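Local structure of SAM dependent methyltransferase (Aquifex aeolicus, 3DH0) at residues 18-23 with 49-54; 73-78 with 90-95; 96-101 with 122-127; 137-142 with 188-193. The protein binds S-adenosylmethionine and probably transfers its methyl group to an acceptor. One frame throughout, in Å; residues are numbered along the deposited sequence.

Contact 1 of 4, residues 18-23 with 49-54. With SAM (S-adenosylmethionine), chain C.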
# COMPACT_ATOMS: atom_id res chain seq x y z
N PRO A 18 -0.35 -14.72 9.40
CA PRO A 18 0.93 -15.10 8.78
C PRO A 18 0.78 -15.92 7.52
O PRO A 18 1.73 -16.06 6.76
CB PRO A 18 1.64 -15.85 9.90
CG PRO A 18 0.55 -16.42 10.69
CD PRO A 18 -0.46 -15.30 10.75
N SER A 19 -0.41 -16.45 7.27
CA SER A 19 -0.64 -17.25 6.08
C SER A 19 -0.82 -16.42 4.81
O SER A 19 -0.99 -16.98 3.72
CB SER A 19 -1.87 -18.14 6.27
OG SER A 19 -3.03 -17.35 6.37
N ARG A 20 -0.80 -15.09 4.97
CA ARG A 20 -0.96 -14.17 3.85
C ARG A 20 0.32 -14.27 3.02
O ARG A 20 0.34 -13.91 1.85
CB ARG A 20 -1.10 -12.71 4.32
CG ARG A 20 -2.27 -12.39 5.25
CD ARG A 20 -3.55 -11.95 4.53
NE ARG A 20 -3.46 -10.73 3.71
CZ ARG A 20 -3.20 -9.50 4.14
NH1 ARG A 20 -2.98 -9.26 5.42
NH2 ARG A 20 -3.21 -8.49 3.28
N LEU A 21 1.38 -14.76 3.65
CA LEU A 21 2.64 -14.88 2.96
C LEU A 21 2.50 -15.78 1.75
O LEU A 21 3.27 -15.68 0.80
CB LEU A 21 3.68 -15.43 3.92
CG LEU A 21 3.85 -14.47 5.09
CD1 LEU A 21 4.61 -15.16 6.20
CD2 LEU A 21 4.55 -13.20 4.63
N GLU A 22 1.51 -16.66 1.79
CA GLU A 22 1.26 -17.57 0.68
C GLU A 22 0.83 -16.84 -0.58
O GLU A 22 0.73 -17.43 -1.65
CB GLU A 22 0.20 -18.58 1.10
CG GLU A 22 0.68 -19.59 2.13
CD GLU A 22 -0.45 -20.15 2.96
OE1 GLU A 22 -1.60 -20.11 2.49
OE2 GLU A 22 -0.17 -20.65 4.09
N LEU A 23 0.57 -15.54 -0.45
CA LEU A 23 0.13 -14.74 -1.60
C LEU A 23 1.33 -14.33 -2.43
O LEU A 23 1.30 -14.42 -3.66
CB LEU A 23 -0.63 -13.50 -1.13
CG LEU A 23 -2.07 -13.70 -0.65
CD1 LEU A 23 -2.10 -14.69 0.49
CD2 LEU A 23 -2.64 -12.36 -0.22
N GLY A 49 -1.27 -3.57 9.83
CA GLY A 49 0.14 -3.27 9.82
C GLY A 49 0.94 -4.52 9.51
O GLY A 49 2.09 -4.65 9.92
N PHE A 50 0.31 -5.44 8.78
CA PHE A 50 0.91 -6.72 8.41
C PHE A 50 2.24 -6.59 7.70
O PHE A 50 3.23 -7.15 8.14
CB PHE A 50 -0.05 -7.53 7.55
CG PHE A 50 0.47 -8.89 7.20
CD1 PHE A 50 0.61 -9.86 8.18
CD2 PHE A 50 0.86 -9.18 5.89
CE1 PHE A 50 1.14 -11.12 7.87
CE2 PHE A 50 1.39 -10.44 5.57
CZ PHE A 50 1.53 -11.41 6.56
N TYR A 51 2.27 -5.86 6.59
CA TYR A 51 3.51 -5.68 5.84
C TYR A 51 4.48 -4.66 6.44
O TYR A 51 5.57 -4.45 5.92
CB TYR A 51 3.19 -5.28 4.40
CG TYR A 51 2.49 -6.36 3.62
CD1 TYR A 51 3.15 -7.54 3.30
CD2 TYR A 51 1.17 -6.21 3.23
CE1 TYR A 51 2.50 -8.55 2.61
CE2 TYR A 51 0.51 -7.23 2.53
CZ TYR A 51 1.19 -8.39 2.23
OH TYR A 51 0.57 -9.40 1.57
N LEU A 52 4.11 -4.03 7.55
CA LEU A 52 4.96 -3.03 8.18
C LEU A 52 6.34 -3.53 8.62
O LEU A 52 7.34 -2.83 8.46
CB LEU A 52 4.23 -2.37 9.36
CG LEU A 52 3.17 -1.30 8.99
CD1 LEU A 52 2.56 -0.69 10.25
CD2 LEU A 52 3.81 -0.22 8.14
N PRO A 53 6.41 -4.74 9.19
CA PRO A 53 7.73 -5.23 9.60
C PRO A 53 8.69 -5.30 8.41
O PRO A 53 9.90 -5.18 8.56
CB PRO A 53 7.41 -6.62 10.15
CG PRO A 53 6.06 -6.42 10.76
CD PRO A 53 5.34 -5.61 9.71
N TYR A 54 8.12 -5.48 7.23
CA TYR A 54 8.88 -5.59 6.00
C TYR A 54 9.40 -4.26 5.53
O TYR A 54 10.60 -4.06 5.42
CB TYR A 54 8.01 -6.23 4.93
CG TYR A 54 7.61 -7.62 5.33
CD1 TYR A 54 8.52 -8.67 5.25
CD2 TYR A 54 6.35 -7.88 5.90
CE1 TYR A 54 8.22 -9.92 5.73
CE2 TYR A 54 6.04 -9.14 6.39
CZ TYR A 54 6.99 -10.16 6.30
OH TYR A 54 6.73 -11.41 6.81
N SAM C . -2.83 -3.64 3.31
CA SAM C . -3.24 -4.35 4.56
C SAM C . -2.44 -5.62 4.74
O SAM C . -1.60 -5.91 3.88
OXT SAM C . -2.71 -6.30 5.78
CB SAM C . -4.73 -4.69 4.49
CG SAM C . -5.47 -3.52 4.00
SD SAM C . -7.27 -3.58 3.79
CE SAM C . -7.46 -4.68 2.39
C5' SAM C . -7.57 -1.99 3.19
C4' SAM C . -7.48 -0.87 4.21
O4' SAM C . -7.69 0.32 3.45
C3' SAM C . -8.67 -0.85 5.19
O3' SAM C . -8.09 -1.18 6.49
C2' SAM C . -9.16 0.58 5.23
O2' SAM C . -9.44 1.18 6.48
C1' SAM C . -8.11 1.29 4.32
N9 SAM C . -8.57 2.39 3.49
C8 SAM C . -9.69 2.50 2.70
N7 SAM C . -9.76 3.64 2.08
C5 SAM C . -8.62 4.33 2.49
C6 SAM C . -8.10 5.61 2.16
N6 SAM C . -8.75 6.45 1.32
N1 SAM C . -6.91 6.01 2.75
C2 SAM C . -6.30 5.14 3.59
N3 SAM C . -6.69 3.92 3.95
C4 SAM C . -7.87 3.57 3.36
O HOH W 1 2.13 -11.72 1.47

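Contact 2 of 4, residues 73-78 with 90-95. With SAM (S-adenosylmethionine), chain C.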
# COMPACT_ATOMS: atom_id res chain seq x y z
N GLU A 73 -9.75 2.28 14.26
CA GLU A 73 -9.46 0.98 14.86
C GLU A 73 -8.24 0.35 14.22
O GLU A 73 -7.43 -0.28 14.90
CB GLU A 73 -10.67 0.04 14.77
CG GLU A 73 -11.58 0.21 13.57
CD GLU A 73 -12.53 1.39 13.73
OE1 GLU A 73 -12.99 1.62 14.87
OE2 GLU A 73 -12.83 2.07 12.72
N MET A 74 -8.10 0.51 12.91
CA MET A 74 -6.95 -0.04 12.21
C MET A 74 -5.70 0.73 12.61
O MET A 74 -4.61 0.16 12.74
CB MET A 74 -7.15 0.03 10.70
CG MET A 74 -7.78 -1.21 10.10
SD MET A 74 -9.50 -1.45 10.53
CE MET A 74 -10.09 -2.19 9.08
N VAL A 75 -5.84 2.03 12.83
CA VAL A 75 -4.71 2.84 13.22
C VAL A 75 -4.15 2.39 14.57
O VAL A 75 -2.95 2.15 14.72
CB VAL A 75 -5.09 4.33 13.29
CG1 VAL A 75 -3.91 5.15 13.76
CG2 VAL A 75 -5.56 4.81 11.92
N ASN A 76 -5.02 2.25 15.57
CA ASN A 76 -4.54 1.85 16.88
C ASN A 76 -4.01 0.43 16.94
O ASN A 76 -3.13 0.12 17.73
CB ASN A 76 -5.62 2.09 17.93
CG ASN A 76 -5.94 3.58 18.11
OD1 ASN A 76 -5.03 4.41 18.24
ND2 ASN A 76 -7.23 3.91 18.12
N TYR A 77 -4.53 -0.44 16.08
CA TYR A 77 -4.09 -1.82 16.06
C TYR A 77 -2.68 -1.88 15.49
O TYR A 77 -1.80 -2.54 16.05
CB TYR A 77 -5.02 -2.65 15.18
CG TYR A 77 -4.73 -4.13 15.24
CD1 TYR A 77 -5.40 -4.96 16.13
CD2 TYR A 77 -3.79 -4.70 14.38
CE1 TYR A 77 -5.14 -6.32 16.18
CE2 TYR A 77 -3.53 -6.07 14.42
CZ TYR A 77 -4.21 -6.86 15.31
OH TYR A 77 -3.96 -8.21 15.34
N ALA A 78 -2.46 -1.18 14.37
CA ALA A 78 -1.16 -1.14 13.72
C ALA A 78 -0.12 -0.48 14.63
O ALA A 78 1.03 -0.87 14.65
CB ALA A 78 -1.25 -0.37 12.41
N VAL A 90 8.87 3.55 12.21
CA VAL A 90 7.52 3.63 11.68
C VAL A 90 6.64 4.61 12.41
O VAL A 90 6.57 4.62 13.64
CB VAL A 90 6.82 2.27 11.68
CG1 VAL A 90 5.48 2.38 10.95
CG2 VAL A 90 7.71 1.24 11.03
N GLU A 91 5.95 5.42 11.63
CA GLU A 91 5.04 6.42 12.15
C GLU A 91 3.62 6.10 11.65
O GLU A 91 3.33 6.19 10.46
CB GLU A 91 5.52 7.80 11.67
CG GLU A 91 5.12 8.96 12.53
CD GLU A 91 5.73 8.93 13.91
OE1 GLU A 91 6.96 9.05 14.05
OE2 GLU A 91 4.97 8.79 14.88
N VAL A 92 2.75 5.69 12.57
CA VAL A 92 1.36 5.34 12.24
C VAL A 92 0.43 6.54 12.37
O VAL A 92 0.33 7.13 13.44
CB VAL A 92 0.84 4.21 13.15
CG1 VAL A 92 -0.57 3.82 12.73
CG2 VAL A 92 1.78 3.02 13.08
N LEU A 93 -0.26 6.88 11.29
CA LEU A 93 -1.15 8.04 11.30
C LEU A 93 -2.61 7.80 10.87
O LEU A 93 -2.91 6.93 10.06
CB LEU A 93 -0.55 9.14 10.41
CG LEU A 93 0.90 9.59 10.63
CD1 LEU A 93 1.29 10.62 9.59
CD2 LEU A 93 1.06 10.17 12.02
N LYS A 94 -3.49 8.63 11.44
CA LYS A 94 -4.92 8.60 11.14
C LYS A 94 -5.18 9.42 9.88
O LYS A 94 -5.00 10.63 9.86
CB LYS A 94 -5.69 9.18 12.32
CG LYS A 94 -7.17 9.37 12.07
CD LYS A 94 -7.87 8.07 11.84
CE LYS A 94 -9.33 8.30 11.49
NZ LYS A 94 -9.51 9.04 10.19
N SER A 95 -5.61 8.74 8.82
CA SER A 95 -5.88 9.38 7.54
C SER A 95 -7.35 9.69 7.29
O SER A 95 -8.25 9.17 7.96
CB SER A 95 -5.34 8.48 6.41
OG SER A 95 -5.93 8.75 5.15
N SAM C . -2.83 -3.64 3.31
CA SAM C . -3.24 -4.35 4.56
C SAM C . -2.44 -5.62 4.74
O SAM C . -1.60 -5.91 3.88
OXT SAM C . -2.71 -6.30 5.78
CB SAM C . -4.73 -4.69 4.49
CG SAM C . -5.47 -3.52 4.00
SD SAM C . -7.27 -3.58 3.79
CE SAM C . -7.46 -4.68 2.39
C5' SAM C . -7.57 -1.99 3.19
C4' SAM C . -7.48 -0.87 4.21
O4' SAM C . -7.69 0.32 3.45
C3' SAM C . -8.67 -0.85 5.19
O3' SAM C . -8.09 -1.18 6.49
C2' SAM C . -9.16 0.58 5.23
O2' SAM C . -9.44 1.18 6.48
C1' SAM C . -8.11 1.29 4.32
N9 SAM C . -8.57 2.39 3.49
C8 SAM C . -9.69 2.50 2.70
N7 SAM C . -9.76 3.64 2.08
C5 SAM C . -8.62 4.33 2.49
C6 SAM C . -8.10 5.61 2.16
N6 SAM C . -8.75 6.45 1.32
N1 SAM C . -6.91 6.01 2.75
C2 SAM C . -6.30 5.14 3.59
N3 SAM C . -6.69 3.92 3.95
C4 SAM C . -7.87 3.57 3.36

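Contact 3 of 4, residues 96-101 with 122-127. With SAM (S-adenosylmethionine), chain C.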
# COMPACT_ATOMS: atom_id res chain seq x y z
N GLU A 96 -7.58 10.56 6.31
CA GLU A 96 -8.92 10.97 5.92
C GLU A 96 -9.02 10.51 4.47
O GLU A 96 -8.02 10.42 3.78
CB GLU A 96 -9.05 12.48 6.01
CG GLU A 96 -10.37 12.97 6.56
CD GLU A 96 -10.62 12.52 7.99
OE1 GLU A 96 -9.66 12.48 8.79
OE2 GLU A 96 -11.78 12.23 8.33
N GLU A 97 -10.23 10.23 4.01
CA GLU A 97 -10.44 9.74 2.66
C GLU A 97 -9.53 10.28 1.56
O GLU A 97 -8.82 9.51 0.91
CB GLU A 97 -11.90 9.91 2.26
CG GLU A 97 -12.31 9.15 1.00
CD GLU A 97 -12.03 7.65 1.06
OE1 GLU A 97 -12.26 7.03 2.11
OE2 GLU A 97 -11.58 7.10 0.03
N ASN A 98 -9.51 11.58 1.33
CA ASN A 98 -8.65 12.10 0.26
C ASN A 98 -7.64 13.12 0.72
O ASN A 98 -7.22 13.98 -0.06
CB ASN A 98 -9.50 12.70 -0.86
CG ASN A 98 -10.50 11.71 -1.41
OD1 ASN A 98 -11.69 11.79 -1.12
ND2 ASN A 98 -10.02 10.77 -2.22
N LYS A 99 -7.24 13.01 1.98
CA LYS A 99 -6.28 13.92 2.57
C LYS A 99 -5.22 13.18 3.37
O LYS A 99 -5.55 12.48 4.33
CB LYS A 99 -6.98 14.91 3.50
CG LYS A 99 -8.19 15.59 2.94
CD LYS A 99 -8.58 16.72 3.90
CE LYS A 99 -10.00 17.22 3.69
NZ LYS A 99 -10.99 16.29 4.30
N ILE A 100 -3.96 13.36 3.00
CA ILE A 100 -2.86 12.71 3.71
C ILE A 100 -2.21 13.78 4.59
O ILE A 100 -1.79 14.83 4.12
CB ILE A 100 -1.84 12.12 2.72
CG1 ILE A 100 -2.57 11.15 1.78
CG2 ILE A 100 -0.74 11.38 3.47
CD1 ILE A 100 -1.83 10.84 0.50
N PRO A 101 -2.12 13.52 5.90
CA PRO A 101 -1.53 14.46 6.86
C PRO A 101 -0.03 14.70 6.74
O PRO A 101 0.66 14.88 7.74
CB PRO A 101 -1.91 13.84 8.20
CG PRO A 101 -1.83 12.38 7.90
CD PRO A 101 -2.52 12.27 6.57
N PRO A 122 -10.95 7.47 -6.19
CA PRO A 122 -9.60 7.19 -6.70
C PRO A 122 -8.82 8.39 -7.23
O PRO A 122 -7.91 8.90 -6.57
CB PRO A 122 -9.86 6.15 -7.80
CG PRO A 122 -11.00 5.38 -7.25
CD PRO A 122 -11.90 6.43 -6.63
N LEU A 123 -9.16 8.84 -8.43
CA LEU A 123 -8.45 9.94 -9.08
C LEU A 123 -8.28 11.22 -8.25
O LEU A 123 -7.41 12.05 -8.52
CB LEU A 123 -9.11 10.24 -10.44
CG LEU A 123 -10.61 10.53 -10.51
CD1 LEU A 123 -11.02 10.49 -11.99
CD2 LEU A 123 -11.43 9.52 -9.69
N LYS A 124 -9.11 11.37 -7.22
CA LYS A 124 -9.05 12.53 -6.34
C LYS A 124 -8.04 12.20 -5.25
O LYS A 124 -7.36 13.08 -4.73
CB LYS A 124 -10.43 12.79 -5.73
CG LYS A 124 -10.55 14.02 -4.86
CD LYS A 124 -12.00 14.24 -4.41
CE LYS A 124 -12.93 14.51 -5.61
NZ LYS A 124 -14.37 14.66 -5.24
N PHE A 125 -7.94 10.92 -4.92
CA PHE A 125 -7.00 10.46 -3.91
C PHE A 125 -5.62 10.50 -4.55
O PHE A 125 -4.62 10.87 -3.92
CB PHE A 125 -7.34 9.04 -3.48
CG PHE A 125 -6.36 8.47 -2.51
CD1 PHE A 125 -5.25 7.77 -2.96
CD2 PHE A 125 -6.52 8.66 -1.14
CE1 PHE A 125 -4.31 7.27 -2.06
CE2 PHE A 125 -5.59 8.17 -0.23
CZ PHE A 125 -4.49 7.47 -0.69
N LEU A 126 -5.58 10.10 -5.82
CA LEU A 126 -4.35 10.11 -6.61
C LEU A 126 -3.71 11.49 -6.65
O LEU A 126 -2.49 11.61 -6.63
CB LEU A 126 -4.63 9.65 -8.03
CG LEU A 126 -4.63 8.15 -8.30
CD1 LEU A 126 -3.24 7.58 -8.06
CD2 LEU A 126 -5.63 7.48 -7.39
N GLU A 127 -4.53 12.54 -6.72
CA GLU A 127 -3.99 13.89 -6.75
C GLU A 127 -3.34 14.19 -5.42
O GLU A 127 -2.22 14.73 -5.36
CB GLU A 127 -5.09 14.92 -7.02
CG GLU A 127 -5.76 14.73 -8.36
CD GLU A 127 -4.77 14.69 -9.53
OE1 GLU A 127 -4.04 15.68 -9.74
OE2 GLU A 127 -4.74 13.65 -10.24
N SAM C . -2.83 -3.64 3.31
CA SAM C . -3.24 -4.35 4.56
C SAM C . -2.44 -5.62 4.74
O SAM C . -1.60 -5.91 3.88
OXT SAM C . -2.71 -6.30 5.78
CB SAM C . -4.73 -4.69 4.49
CG SAM C . -5.47 -3.52 4.00
SD SAM C . -7.27 -3.58 3.79
CE SAM C . -7.46 -4.68 2.39
C5' SAM C . -7.57 -1.99 3.19
C4' SAM C . -7.48 -0.87 4.21
O4' SAM C . -7.69 0.32 3.45
C3' SAM C . -8.67 -0.85 5.19
O3' SAM C . -8.09 -1.18 6.49
C2' SAM C . -9.16 0.58 5.23
O2' SAM C . -9.44 1.18 6.48
C1' SAM C . -8.11 1.29 4.32
N9 SAM C . -8.57 2.39 3.49
C8 SAM C . -9.69 2.50 2.70
N7 SAM C . -9.76 3.64 2.08
C5 SAM C . -8.62 4.33 2.49
C6 SAM C . -8.10 5.61 2.16
N6 SAM C . -8.75 6.45 1.32
N1 SAM C . -6.91 6.01 2.75
C2 SAM C . -6.30 5.14 3.59
N3 SAM C . -6.69 3.92 3.95
C4 SAM C . -7.87 3.57 3.36

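Contact 4 of 4, residues 137-142 with 188-193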
# COMPACT_ATOMS: atom_id res chain seq x y z
N ALA A 137 9.62 9.84 -6.85
CA ALA A 137 8.64 8.86 -6.34
C ALA A 137 8.14 7.71 -7.20
O ALA A 137 7.72 7.90 -8.35
CB ALA A 137 7.42 9.61 -5.77
N TYR A 138 8.17 6.52 -6.59
CA TYR A 138 7.69 5.29 -7.23
C TYR A 138 6.37 4.87 -6.57
O TYR A 138 6.21 5.01 -5.36
CB TYR A 138 8.67 4.12 -7.05
CG TYR A 138 10.13 4.40 -7.35
CD1 TYR A 138 10.91 5.17 -6.49
CD2 TYR A 138 10.76 3.82 -8.46
CE1 TYR A 138 12.27 5.34 -6.70
CE2 TYR A 138 12.13 3.98 -8.69
CZ TYR A 138 12.88 4.74 -7.80
OH TYR A 138 14.25 4.86 -7.98
N LEU A 139 5.45 4.34 -7.36
CA LEU A 139 4.17 3.89 -6.84
C LEU A 139 4.00 2.37 -7.03
O LEU A 139 4.02 1.87 -8.16
CB LEU A 139 3.04 4.63 -7.54
CG LEU A 139 1.60 4.14 -7.36
CD1 LEU A 139 1.28 3.92 -5.90
CD2 LEU A 139 0.68 5.16 -7.96
N ALA A 140 3.85 1.63 -5.94
CA ALA A 140 3.69 0.18 -6.01
C ALA A 140 2.29 -0.26 -5.58
O ALA A 140 2.00 -0.30 -4.39
CB ALA A 140 4.73 -0.51 -5.16
N ILE A 141 1.45 -0.59 -6.54
CA ILE A 141 0.09 -1.01 -6.24
C ILE A 141 -0.11 -2.52 -6.44
O ILE A 141 0.08 -3.04 -7.53
CB ILE A 141 -0.91 -0.23 -7.13
CG1 ILE A 141 -0.71 1.27 -6.92
CG2 ILE A 141 -2.33 -0.65 -6.82
CD1 ILE A 141 -1.61 2.13 -7.73
N ILE A 142 -0.50 -3.21 -5.37
CA ILE A 142 -0.72 -4.65 -5.42
C ILE A 142 -2.15 -5.06 -5.07
O ILE A 142 -2.65 -4.69 -4.00
CB ILE A 142 0.26 -5.39 -4.46
CG1 ILE A 142 1.70 -5.18 -4.91
CG2 ILE A 142 -0.06 -6.88 -4.41
CD1 ILE A 142 2.74 -5.94 -4.11
N VAL A 188 1.52 -3.43 -10.07
CA VAL A 188 1.76 -2.41 -11.07
C VAL A 188 2.87 -1.48 -10.60
O VAL A 188 2.91 -1.06 -9.45
CB VAL A 188 0.46 -1.62 -11.40
CG1 VAL A 188 -0.43 -1.57 -10.19
CG2 VAL A 188 0.81 -0.23 -11.88
N TYR A 189 3.77 -1.19 -11.53
CA TYR A 189 4.92 -0.35 -11.30
C TYR A 189 4.62 0.99 -11.93
O TYR A 189 4.38 1.07 -13.14
CB TYR A 189 6.12 -1.00 -11.98
CG TYR A 189 7.49 -0.50 -11.62
CD1 TYR A 189 8.07 0.59 -12.29
CD2 TYR A 189 8.26 -1.19 -10.70
CE1 TYR A 189 9.40 0.95 -12.05
CE2 TYR A 189 9.58 -0.84 -10.45
CZ TYR A 189 10.15 0.22 -11.12
OH TYR A 189 11.48 0.52 -10.87
N ALA A 190 4.61 2.05 -11.13
CA ALA A 190 4.33 3.37 -11.67
C ALA A 190 5.21 4.41 -11.04
O ALA A 190 5.60 4.30 -9.87
CB ALA A 190 2.87 3.71 -11.45
N MET A 191 5.54 5.43 -11.82
CA MET A 191 6.38 6.52 -11.34
C MET A 191 5.60 7.83 -11.41
O MET A 191 4.93 8.13 -12.40
CB MET A 191 7.67 6.60 -12.16
CG MET A 191 8.66 7.65 -11.68
SD MET A 191 10.26 7.60 -12.54
CE MET A 191 11.30 6.89 -11.25
N ILE A 192 5.69 8.61 -10.34
CA ILE A 192 5.00 9.88 -10.29
C ILE A 192 5.75 10.99 -11.01
O ILE A 192 6.96 11.20 -10.80
CB ILE A 192 4.70 10.27 -8.85
CG1 ILE A 192 3.42 9.55 -8.43
CG2 ILE A 192 4.64 11.79 -8.69
CD1 ILE A 192 2.90 9.93 -7.08
N VAL A 193 5.01 11.69 -11.88
CA VAL A 193 5.54 12.77 -12.70
C VAL A 193 5.45 14.13 -12.01
O VAL A 193 6.51 14.63 -11.58
CB VAL A 193 4.78 12.85 -14.06
CG1 VAL A 193 5.49 13.83 -15.00
CG2 VAL A 193 4.66 11.46 -14.69

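Contact 1 of 4, residues 18-23 with 49-54
Arg20 lies along Phe50, the two side chains running in opposite senses. The arginine's CG sits over one face of the phenyl ring as a CH-pi contact, 4.3 Å from the ring centroid and 17° off its normal, while CB reaches Phe50 CE2 at 3.6 Å. Bends at chi2 and chi3 bring the guanidinium obliquely alongside the CB end of Phe50, its plane 35° from the ring, and up to the carboxylate of S-adenosylmethionine. Arg20 NH1 donates to OXT of S-adenosylmethionine at 3.0 Å in a fairly straight bond; the bond from NH2 to the other oxygen is weak and less certain. Tyr51 OH comes over one face of the guanidinium, and a water links that hydroxyl to the carbonyl of Arg20. This is the dense, buried half, with Phe114 also against Arg20. The outer half is looser and more exposed: Pro18 CA meets the edge of Phe50, and Leu21 CD2 leans on Phe50 CZ at 4.0 Å and on Tyr54 OH at 3.6 Å. No direct hydrogen bond joins residues 18-23 to 49-54. The packing probably helps to aim the arginine, and the ligand's carboxylate would offset the charge of this buried group.

Contact 2 of 4, residues 73-78 with 90-95
Helix 73-78 and strand 90-94 run nearly antiparallel, at 164°, their axes 8.1 Å apart at closest approach and Val75 level with Lys94. The absence of hydrogen bonds between them leaves the contact to aliphatic groups, and Val75 carries most of it from the helix side. Its two methyls divide the work. CG1, held anti to the backbone N by a chi1 of 177°, meets Val92 CG1 at 3.7 Å, whereas CG2 turns to the backbone of the strand's end, lying 3.9 Å from Lys94 CA and equally near the carbonyl oxygen of Leu93. Val92 answers from the strand: its CG1 touches both Val75 CG1 and the carbonyl oxygen of Val75, and it also approaches Ala78 CB, one helical turn on, at 4.3 Å. Lys94 adds the flank of its chain, CD lying against Val75 CG2 at 4.0 Å, before bends at chi2 and chi4 fold NZ back onto the carbonyl of Ser95; Val70 O also binds that amine. The contact belongs to a beta-alpha-beta unit of the Rossmann-like fold, in which helix 72-85 crosses over from strand 64-69 to strand 90-94. Backbone bonds from Glu91, Leu93 and Ser95 attach strand 90-94, an outermost strand of the sheet, to strand 64-69, while Trp79 and Val82 continue the helix's packing on Val92.

Contact 3 of 4, residues 96-101 with 122-127
With its chi1 of 176°, Phe125 sets CG anti to the backbone N and sends the ring from the helix edge-on toward the carbonyl of Glu97; Asn98, with CG beside its own backbone N (chi1 -56°), turns its amide toward the same helical turn. Glu97 O lies in the plane of the phenyl ring, 3.2 Å from Phe125 CD2. The amide of Asn98 also comes to the ring's edge, near its CB end, its plane turned 61° from the ring, and ND2 comes to 3.4 Å from Phe125 CB. The adjacent Phe125 N is also a donor, so ND2 makes no bond there and instead gives a weak one to Glu121 O. Glu96 to Lys99 form a type I beta turn, in the loop that follows strand 90-94 of the Rossmann-like methyltransferase fold and meets the adenine of S-adenosylmethionine. The adenine N6 donates to Glu97 O at 3.1 Å and, weakly, to Glu97 OE2 at 3.2 Å. Lys6 pairs with the carboxylate by a salt bridge, and Ser120 N binds OE2, which should hold that group beside the base. Farther along, Ile100 CD1 makes a loose, oblique contact with Phe125 CZ at 4.5 Å, whereas the chain of Lys124 crosses Asn98 at about a right angle before NZ forms a salt bridge with Glu121.

Contact 4 of 4, residues 137-142 with 188-193
Five backbone hydrogen bonds join strand 137-142 to the antiparallel segment 188-193. Leu139 and Ala190 form a hydrogen-bonded pair, exchanging N-H and carbonyl in both directions, and Ile141 and Val188 do the same: Val188 N gives to Ile141 O at 2.9 Å, while Ile141 N reaches Val188 O at 3.3 Å. The fifth bond, Ile192 N to Ala137 O at 2.9 Å, carries the pairing one residue beyond the strand's regular end. In the seven-stranded sheet of a class I methyltransferase, this is where the parallel core gives way to the antiparallel strand 185-191, whose other neighbour is strand 174-181. On the far side of strand 137-144, Tyr138, Ala140 and Ile142 bond to strand 107-113.

Side chains alternate between the two faces. Leu139, Ile141, Val188 and Ala190 share one, where Leu139 CB meets Ala190 CB at 4.0 Å and Ile141 CB packs on Val188 CG1. Leu168 of helix 161-170 covers this layer, touching Ile141, Val188 and Ala190. At the end of the pairing, Ala137 CB packs on Ile192 CB at 4.2 Å. The opposite face bears Tyr138, Ala140, Tyr189 and Met191. Tyr138 has Tyr189 and Met191 beside it, projecting in its own direction. Met191 leaves its strand extended, CG anti to the backbone N (chi1 -176°), and a bend at chi3 brings CE over one face of the Tyr138 ring, 4.0 Å from Tyr138 CE2; Tyr189 OH stands 4.1 Å from that same CE2.

Overall arrangement
Contacts 1, 2 and 3 all touch S-adenosylmethionine, spaced along it: contact 1 at the carboxylate, contact 2 beside the ribose O3' through Met74, and contact 3 at the adenine amine. Contacts 1 and 3, with centres 25 Å apart and on opposite sides of the chain's centre, mark the two ends of the ligand. Contact 2 joins them, packing on contact 1 through Ala78 against Gly49 and on contact 3 through Leu93 against Pro101. Contact 4 stands apart from the ligand, the side chain of Ile141 being about 11 Å from it, and lies in the same sheet as strand 90-94 of contact 2, their centres 23 Å apart. The nearest atoms of contacts 3 and 4 are about 5 Å apart, without touching.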